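Local structure of oligogalacturonate lyase (Vibrio parahaemolyticus RIMD 2210633, 3C5M) at residues 93-98 against 107-112; 115-120 against 173-178. The protein probably breaks down oligogalacturonides, short fragments of pectin, by a lyase reaction, and binds a manganese ion in its seven-bladed beta-propeller fold. One frame throughout, in Å; residues are numbered along the deposited sequence.

Interaction 1 of 2, residues 93-98 against 107-112; sequences RAFFYV and VDLETL
Phe95 and Val107 are paired in a beta hairpin, formed by strands 94-99 and 103-108 of one propeller blade. They are an antiparallel hydrogen-bonded pair: Val107 N gives to Phe95 O at 2.9 Å, and Phe95 N gives to Val107 O at 3.1 Å. On the same face their side chains run side by side, with Phe95 CE1 3.5 Å from Val107 CB. The short, branched valine thus serves two aromatics, since Val107 CG2 also reaches the ring edge of Tyr97 at CE1, 3.6 Å away; Tyr97 OH itself is bonded to Glu114.

Beyond the strand, Leu109 N donates to Arg93 O. Leu109 CG lies beside that backbone N (chi1 -70°), which turns the side chain back over the partner strand. Leu109 CB sits near Arg93 O; its CG rests 3.6 Å from Ala94 CA; its CD1 lies against Ala94 N; and its CD2 meets Phe95 CD1 at 3.8 Å. A leucine suits this place because its two methyls part, one to backbone and one to ring. Asp108 fixes the turn that follows: its OD1 accepts Glu110 N through the anti lone pair at 2.7 Å, an Asx turn, and Thr111 N from above the carboxylate plane at 3.1 Å.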
ATOM      1  N   ARG A  93       5.980  15.639 -10.630  1.00 43.18           N
ATOM      2  CA  ARG A  93       5.431  16.316 -11.786  1.00 37.88           C
ATOM      3  C   ARG A  93       4.405  15.432 -12.478  1.00 35.71           C
ATOM      4  O   ARG A  93       3.839  15.792 -13.510  1.00 32.63           O
ATOM      5  CB  ARG A  93       6.548  16.694 -12.753  1.00 39.17           C
ATOM      6  CG  ARG A  93       7.561  17.657 -12.148  1.00 52.16           C
ATOM      7  CD  ARG A  93       8.402  18.274 -13.232  1.00 60.11           C
ATOM      8  NE  ARG A  93       7.564  19.059 -14.136  1.00 70.79           N
ATOM      9  CZ  ARG A  93       7.907  19.403 -15.371  1.00 75.32           C
ATOM     10  NH1 ARG A  93       9.082  19.027 -15.864  1.00 76.26           N
ATOM     11  NH2 ARG A  93       7.073  20.123 -16.111  1.00 73.35           N
ATOM     12  N   ALA A  94       4.155  14.274 -11.889  1.00 36.68           N
ATOM     13  CA  ALA A  94       3.201  13.351 -12.461  1.00 32.67           C
ATOM     14  C   ALA A  94       2.877  12.212 -11.495  1.00 34.74           C
ATOM     15  O   ALA A  94       3.567  12.009 -10.486  1.00 27.63           O
ATOM     16  CB  ALA A  94       3.772  12.786 -13.761  1.00 32.24           C
ATOM     17  N   PHE A  95       1.806  11.480 -11.791  1.00 30.22           N
ATOM     18  CA  PHE A  95       1.444  10.322 -10.972  1.00 29.07           C
ATOM     19  C   PHE A  95       1.117   9.202 -11.946  1.00 25.02           C
ATOM     20  O   PHE A  95       0.853   9.465 -13.116  1.00 27.93           O
ATOM     21  CB  PHE A  95       0.266  10.636 -10.011  1.00 27.84           C
ATOM     22  CG  PHE A  95      -1.102  10.325 -10.564  1.00 27.73           C
ATOM     23  CD1 PHE A  95      -1.733  11.204 -11.445  1.00 26.66           C
ATOM     24  CD2 PHE A  95      -1.765   9.151 -10.196  1.00 27.12           C
ATOM     25  CE1 PHE A  95      -3.004  10.925 -11.950  1.00 21.78           C
ATOM     26  CE2 PHE A  95      -3.041   8.858 -10.697  1.00 32.00           C
ATOM     27  CZ  PHE A  95      -3.663   9.750 -11.578  1.00 21.93           C
ATOM     28  N   PHE A  96       1.177   7.962 -11.476  1.00 18.95           N
ATOM     29  CA  PHE A  96       0.904   6.808 -12.325  1.00 20.71           C
ATOM     30  C   PHE A  96      -0.258   5.992 -11.787  1.00 27.80           C
ATOM     31  O   PHE A  96      -0.466   5.912 -10.570  1.00 29.50           O
ATOM     32  CB  PHE A  96       2.120   5.868 -12.393  1.00 23.83           C
ATOM     33  CG  PHE A  96       3.340   6.475 -13.018  1.00 36.65           C
ATOM     34  CD1 PHE A  96       4.045   7.490 -12.374  1.00 29.37           C
ATOM     35  CD2 PHE A  96       3.808   6.006 -14.243  1.00 36.20           C
ATOM     36  CE1 PHE A  96       5.204   8.029 -12.940  1.00 33.70           C
ATOM     37  CE2 PHE A  96       4.966   6.537 -14.818  1.00 39.70           C
ATOM     38  CZ  PHE A  96       5.669   7.553 -14.166  1.00 33.59           C
ATOM     39  N   TYR A  97      -1.010   5.375 -12.693  1.00 28.41           N
ATOM     40  CA  TYR A  97      -2.116   4.525 -12.290  1.00 29.16           C
ATOM     41  C   TYR A  97      -2.474   3.589 -13.428  1.00 27.54           C
ATOM     42  O   TYR A  97      -2.075   3.817 -14.558  1.00 21.84           O
ATOM     43  CB  TYR A  97      -3.336   5.360 -11.913  1.00 32.94           C
ATOM     44  CG  TYR A  97      -4.138   5.849 -13.088  1.00 32.40           C
ATOM     45  CD1 TYR A  97      -3.678   6.910 -13.873  1.00 39.95           C
ATOM     46  CD2 TYR A  97      -5.376   5.267 -13.408  1.00 32.87           C
ATOM     47  CE1 TYR A  97      -4.428   7.390 -14.952  1.00 32.31           C
ATOM     48  CE2 TYR A  97      -6.138   5.731 -14.483  1.00 29.13           C
ATOM     49  CZ  TYR A  97      -5.658   6.793 -15.250  1.00 38.22           C
ATOM     50  OH  TYR A  97      -6.393   7.253 -16.320  1.00 39.43           O
ATOM     51  N   VAL A  98      -3.221   2.534 -13.117  1.00 23.75           N
ATOM     52  CA  VAL A  98      -3.628   1.566 -14.117  1.00 23.66           C
ATOM     53  C   VAL A  98      -5.113   1.698 -14.427  1.00 34.33           C
ATOM     54  O   VAL A  98      -5.952   1.758 -13.523  1.00 31.14           O
ATOM     55  CB  VAL A  98      -3.358   0.133 -13.646  1.00 20.06           C
ATOM     56  CG1 VAL A  98      -3.872  -0.860 -14.675  1.00 15.34           C
ATOM     57  CG2 VAL A  98      -1.874  -0.057 -13.410  1.00 14.75           C
ATOM     58  N   VAL A 107       0.388  10.432 -15.822  1.00 20.63           N
ATOM     59  CA  VAL A 107      -0.356  11.681 -15.951  1.00 29.60           C
ATOM     60  C   VAL A 107       0.386  12.929 -15.470  1.00 21.42           C
ATOM     61  O   VAL A 107       0.815  12.994 -14.328  1.00 27.23           O
ATOM     62  CB  VAL A 107      -1.667  11.617 -15.140  1.00 26.95           C
ATOM     63  CG1 VAL A 107      -2.503  12.847 -15.421  1.00 19.87           C
ATOM     64  CG2 VAL A 107      -2.404  10.337 -15.442  1.00 21.13           C
ATOM     65  N   ASP A 108       0.505  13.928 -16.332  1.00 24.09           N
ATOM     66  CA  ASP A 108       1.173  15.170 -15.964  1.00 33.09           C
ATOM     67  C   ASP A 108       0.248  15.884 -14.966  1.00 35.74           C
ATOM     68  O   ASP A 108      -0.901  16.186 -15.289  1.00 32.96           O
ATOM     69  CB  ASP A 108       1.378  16.035 -17.212  1.00 40.81           C
ATOM     70  CG  ASP A 108       2.265  17.246 -16.959  1.00 52.46           C
ATOM     71  OD1 ASP A 108       1.993  17.994 -15.997  1.00 60.74           O
ATOM     72  OD2 ASP A 108       3.228  17.461 -17.732  1.00 56.36           O
ATOM     73  N   LEU A 109       0.741  16.147 -13.757  1.00 34.49           N
ATOM     74  CA  LEU A 109      -0.072  16.796 -12.733  1.00 31.39           C
ATOM     75  C   LEU A 109      -0.384  18.250 -13.035  1.00 42.40           C
ATOM     76  O   LEU A 109      -1.183  18.887 -12.338  1.00 36.16           O
ATOM     77  CB  LEU A 109       0.623  16.711 -11.389  1.00 24.14           C
ATOM     78  CG  LEU A 109       0.644  15.305 -10.834  1.00 32.07           C
ATOM     79  CD1 LEU A 109       1.412  15.270  -9.516  1.00 33.89           C
ATOM     80  CD2 LEU A 109      -0.793  14.852 -10.651  1.00 33.97           C
ATOM     81  N   GLU A 110       0.253  18.771 -14.077  1.00 45.82           N
ATOM     82  CA  GLU A 110       0.075  20.152 -14.487  1.00 38.34           C
ATOM     83  C   GLU A 110      -0.904  20.241 -15.636  1.00 41.90           C
ATOM     84  O   GLU A 110      -1.999  20.776 -15.481  1.00 46.97           O
ATOM     85  CB  GLU A 110       1.421  20.735 -14.918  1.00 47.49           C
ATOM     86  CG  GLU A 110       1.923  21.894 -14.069  1.00 68.17           C
ATOM     87  CD  GLU A 110       1.263  23.220 -14.433  1.00 79.57           C
ATOM     88  OE1 GLU A 110       0.015  23.330 -14.313  1.00 85.01           O
ATOM     89  OE2 GLU A 110       2.004  24.148 -14.842  1.00 79.23           O
ATOM     90  N   THR A 111      -0.502  19.713 -16.791  1.00 45.01           N
ATOM     91  CA  THR A 111      -1.339  19.750 -17.991  1.00 43.10           C
ATOM     92  C   THR A 111      -2.477  18.734 -17.955  1.00 38.31           C
ATOM     93  O   THR A 111      -3.467  18.875 -18.673  1.00 39.67           O
ATOM     94  CB  THR A 111      -0.504  19.488 -19.249  1.00 40.25           C
ATOM     95  OG1 THR A 111      -0.058  18.129 -19.250  1.00 39.29           O
ATOM     96  CG2 THR A 111       0.705  20.399 -19.274  1.00 47.39           C
ATOM     97  N   LEU A 112      -2.332  17.727 -17.100  1.00 35.32           N
ATOM     98  CA  LEU A 112      -3.314  16.659 -16.960  1.00 37.49           C
ATOM     99  C   LEU A 112      -3.295  15.753 -18.170  1.00 41.91           C
ATOM    100  O   LEU A 112      -4.192  14.931 -18.353  1.00 46.38           O
ATOM    101  CB  LEU A 112      -4.719  17.214 -16.748  1.00 26.01           C
ATOM    102  CG  LEU A 112      -4.947  17.807 -15.352  1.00 30.10           C
ATOM    103  CD1 LEU A 112      -6.377  18.323 -15.251  1.00 28.97           C
ATOM    104  CD2 LEU A 112      -4.699  16.746 -14.287  1.00 31.27           C
TER

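Interaction 2 of 2, residues 115-120 against 173-178; sequences QVIYTV and VDIETG
Neighbouring blades of the beta-propeller meet here near their outer rim: strand 114-119, the last of one blade, packs against the end of strand 168-174 and the turn after it, which belong to the next blade. No hydrogen bond crosses directly between the two segments; apolar contacts carry the join. Val173 supplies both its methyls to Tyr118. Its CG2 stands over one face of the Tyr118 ring in a CH-pi contact, 4.3 Å from the centroid and 14° off the ring normal, while Val173 CG1 touches Tyr118 CB at 4.0 Å. The two side chains cross at about a right angle. Tyrosine fits because its ring offers a broad apolar face while its OH is bonded to Glu143 of the next blade.

One residue back on strand 114-119, Ile117 meets Ile175, CD1 to CD1, at 3.9 Å. The CG1-CD1 arm of each carries a methyl past the beta-branch to the other; Ile175 starts out pointing away, and its end comes back toward Ile117. Gly178 CA lies 3.8 Å from Ile117 O. With phi 91°, a side chain here would be jammed against the carbonyl O of Thr177, which calls for glycine. Gly178 ends a turn held by bonds inside 173-178: Gly178 N bonds to Asp174 O, and Asp174 OD1, in an Asx motif, accepts Thr177 N at 2.7 Å on its anti side.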
ATOM      1  N   GLN A 115      -0.336   9.587 -20.737  1.00 34.37           N
ATOM      2  CA  GLN A 115       0.503   8.797 -21.635  1.00 28.93           C
ATOM      3  C   GLN A 115       0.446   7.324 -21.244  1.00 30.44           C
ATOM      4  O   GLN A 115       0.738   6.973 -20.099  1.00 35.09           O
ATOM      5  CB  GLN A 115       1.960   9.226 -21.543  1.00 26.63           C
ATOM      6  CG  GLN A 115       2.230  10.666 -21.863  1.00 43.70           C
ATOM      7  CD  GLN A 115       3.710  11.044 -21.680  1.00 46.66           C
ATOM      8  OE1 GLN A 115       4.069  12.234 -21.686  1.00 48.74           O
ATOM      9  NE2 GLN A 115       4.568  10.033 -21.515  1.00 25.25           N
ATOM     10  N   VAL A 116       0.089   6.450 -22.172  1.00 25.61           N
ATOM     11  CA  VAL A 116       0.057   5.038 -21.827  1.00 23.28           C
ATOM     12  C   VAL A 116       1.493   4.526 -21.990  1.00 30.75           C
ATOM     13  O   VAL A 116       2.035   4.483 -23.090  1.00 31.99           O
ATOM     14  CB  VAL A 116      -0.947   4.283 -22.718  1.00 21.41           C
ATOM     15  CG1 VAL A 116      -1.030   4.944 -24.078  1.00 22.63           C
ATOM     16  CG2 VAL A 116      -0.543   2.822 -22.830  1.00 21.22           C
ATOM     17  N   ILE A 117       2.117   4.171 -20.876  1.00 33.74           N
ATOM     18  CA  ILE A 117       3.494   3.723 -20.896  1.00 31.14           C
ATOM     19  C   ILE A 117       3.654   2.218 -21.100  1.00 37.27           C
ATOM     20  O   ILE A 117       4.750   1.755 -21.407  1.00 42.79           O
ATOM     21  CB  ILE A 117       4.204   4.128 -19.606  1.00 25.95           C
ATOM     22  CG1 ILE A 117       3.467   3.502 -18.435  1.00 52.63           C
ATOM     23  CG2 ILE A 117       4.210   5.643 -19.453  1.00 28.72           C
ATOM     24  CD1 ILE A 117       4.131   3.739 -17.099  1.00 70.20           C
ATOM     25  N   TYR A 118       2.583   1.450 -20.925  1.00 25.24           N
ATOM     26  CA  TYR A 118       2.664   0.005 -21.133  1.00 26.33           C
ATOM     27  C   TYR A 118       1.292  -0.638 -21.191  1.00 25.68           C
ATOM     28  O   TYR A 118       0.405  -0.265 -20.439  1.00 40.47           O
ATOM     29  CB  TYR A 118       3.492  -0.657 -20.030  1.00 26.16           C
ATOM     30  CG  TYR A 118       3.384  -2.170 -19.998  1.00 29.00           C
ATOM     31  CD1 TYR A 118       2.791  -2.822 -18.921  1.00 32.20           C
ATOM     32  CD2 TYR A 118       3.859  -2.946 -21.053  1.00 37.49           C
ATOM     33  CE1 TYR A 118       2.670  -4.217 -18.891  1.00 37.02           C
ATOM     34  CE2 TYR A 118       3.749  -4.341 -21.039  1.00 42.47           C
ATOM     35  CZ  TYR A 118       3.149  -4.971 -19.946  1.00 43.92           C
ATOM     36  OH  TYR A 118       3.033  -6.347 -19.911  1.00 36.87           O
ATOM     37  N   THR A 119       1.109  -1.600 -22.086  1.00 32.75           N
ATOM     38  CA  THR A 119      -0.182  -2.268 -22.204  1.00 35.63           C
ATOM     39  C   THR A 119      -0.013  -3.781 -22.155  1.00 34.03           C
ATOM     40  O   THR A 119       0.465  -4.378 -23.110  1.00 44.37           O
ATOM     41  CB  THR A 119      -0.900  -1.893 -23.527  1.00 28.80           C
ATOM     42  OG1 THR A 119      -1.169  -0.483 -23.564  1.00 25.16           O
ATOM     43  CG2 THR A 119      -2.209  -2.657 -23.647  1.00 22.76           C
ATOM     44  N   VAL A 120      -0.421  -4.398 -21.049  1.00 41.24           N
ATOM     45  CA  VAL A 120      -0.302  -5.846 -20.878  1.00 34.95           C
ATOM     46  C   VAL A 120      -0.620  -6.613 -22.144  1.00 35.66           C
ATOM     47  O   VAL A 120      -1.544  -6.264 -22.870  1.00 40.85           O
ATOM     48  CB  VAL A 120      -1.222  -6.358 -19.747  1.00 29.26           C
ATOM     49  CG1 VAL A 120      -2.672  -6.019 -20.051  1.00 30.30           C
ATOM     50  CG2 VAL A 120      -1.047  -7.853 -19.577  1.00 22.31           C
ATOM     51  N   VAL A 173       9.432  -2.679 -16.409  1.00 29.78           N
ATOM     52  CA  VAL A 173       9.161  -1.847 -17.568  1.00 30.91           C
ATOM     53  C   VAL A 173       9.932  -0.538 -17.465  1.00 35.43           C
ATOM     54  O   VAL A 173      10.126   0.005 -16.373  1.00 39.14           O
ATOM     55  CB  VAL A 173       7.648  -1.547 -17.670  1.00 37.47           C
ATOM     56  CG1 VAL A 173       7.355  -0.648 -18.859  1.00 34.19           C
ATOM     57  CG2 VAL A 173       6.884  -2.852 -17.787  1.00 39.22           C
ATOM     58  N   ASP A 174      10.369  -0.040 -18.614  1.00 36.04           N
ATOM     59  CA  ASP A 174      11.119   1.203 -18.673  1.00 37.54           C
ATOM     60  C   ASP A 174      10.161   2.341 -19.044  1.00 40.97           C
ATOM     61  O   ASP A 174       9.528   2.314 -20.106  1.00 36.65           O
ATOM     62  CB  ASP A 174      12.249   1.057 -19.706  1.00 39.26           C
ATOM     63  CG  ASP A 174      13.201   2.247 -19.709  1.00 56.93           C
ATOM     64  OD1 ASP A 174      12.896   3.264 -20.382  1.00 55.71           O
ATOM     65  OD2 ASP A 174      14.252   2.166 -19.024  1.00 57.36           O
ATOM     66  N   ILE A 175      10.043   3.330 -18.160  1.00 40.90           N
ATOM     67  CA  ILE A 175       9.148   4.459 -18.399  1.00 40.90           C
ATOM     68  C   ILE A 175       9.456   5.126 -19.730  1.00 48.52           C
ATOM     69  O   ILE A 175       8.548   5.430 -20.495  1.00 51.09           O
ATOM     70  CB  ILE A 175       9.266   5.536 -17.304  1.00 49.03           C
ATOM     71  CG1 ILE A 175       9.076   4.912 -15.920  1.00 46.87           C
ATOM     72  CG2 ILE A 175       8.230   6.623 -17.538  1.00 46.70           C
ATOM     73  CD1 ILE A 175       7.732   4.299 -15.715  1.00 58.87           C
ATOM     74  N   GLU A 176      10.737   5.354 -20.003  1.00 52.09           N
ATOM     75  CA  GLU A 176      11.154   5.998 -21.246  1.00 56.71           C
ATOM     76  C   GLU A 176      10.918   5.184 -22.507  1.00 55.21           C
ATOM     77  O   GLU A 176      10.259   5.648 -23.429  1.00 56.12           O
ATOM     78  CB  GLU A 176      12.632   6.370 -21.173  1.00 64.85           C
ATOM     79  CG  GLU A 176      12.917   7.601 -20.342  1.00 78.59           C
ATOM     80  CD  GLU A 176      12.352   8.866 -20.968  1.00 85.01           C
ATOM     81  OE1 GLU A 176      11.109   8.992 -21.056  1.00 89.34           O
ATOM     82  OE2 GLU A 176      13.155   9.730 -21.378  1.00 90.18           O
ATOM     83  N   THR A 177      11.462   3.971 -22.547  1.00 57.19           N
ATOM     84  CA  THR A 177      11.325   3.108 -23.718  1.00 58.61           C
ATOM     85  C   THR A 177       9.983   2.384 -23.802  1.00 58.24           C
ATOM     86  O   THR A 177       9.402   2.272 -24.881  1.00 59.79           O
ATOM     87  CB  THR A 177      12.435   2.032 -23.758  1.00 54.76           C
ATOM     88  OG1 THR A 177      12.110   0.972 -22.848  1.00 67.03           O
ATOM     89  CG2 THR A 177      13.771   2.633 -23.366  1.00 50.69           C
ATOM     90  N   GLY A 178       9.505   1.885 -22.667  1.00 54.38           N
ATOM     91  CA  GLY A 178       8.246   1.168 -22.652  1.00 52.35           C
ATOM     92  C   GLY A 178       8.473  -0.312 -22.873  1.00 52.46           C
ATOM     93  O   GLY A 178       7.524  -1.092 -22.982  1.00 52.69           O
TER
HETATM   94  O   HOH W   1       7.650   9.520 -20.999  1.00 29.03           O

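In the fold
Both contacts involve the blade of strands 87-88, 94-99, 103-108 and 114-119, one inside it, the other on its border with the next blade. Interaction 1 is partly buried: backbone hydrogen bonds set the register of two consecutive strands, and aromatic and aliphatic groups fill in around them. Interaction 2 is a surface contact, joining the blade's last strand to the next blade mostly through side chains. Strands 103-108 and 114-119 are adjacent, so both contacts, with centres about 14 Å apart, reach the same sheet, though interaction 2 also takes in strand 168-174 of the next. Phe96 links them physically: Phe96 CD2 is 3.7 Å from Ile117 CD1, and its CE2 is as close to Ile175 CD1. Thus a ring from strand 94-99 takes part in the apolar seam between blades.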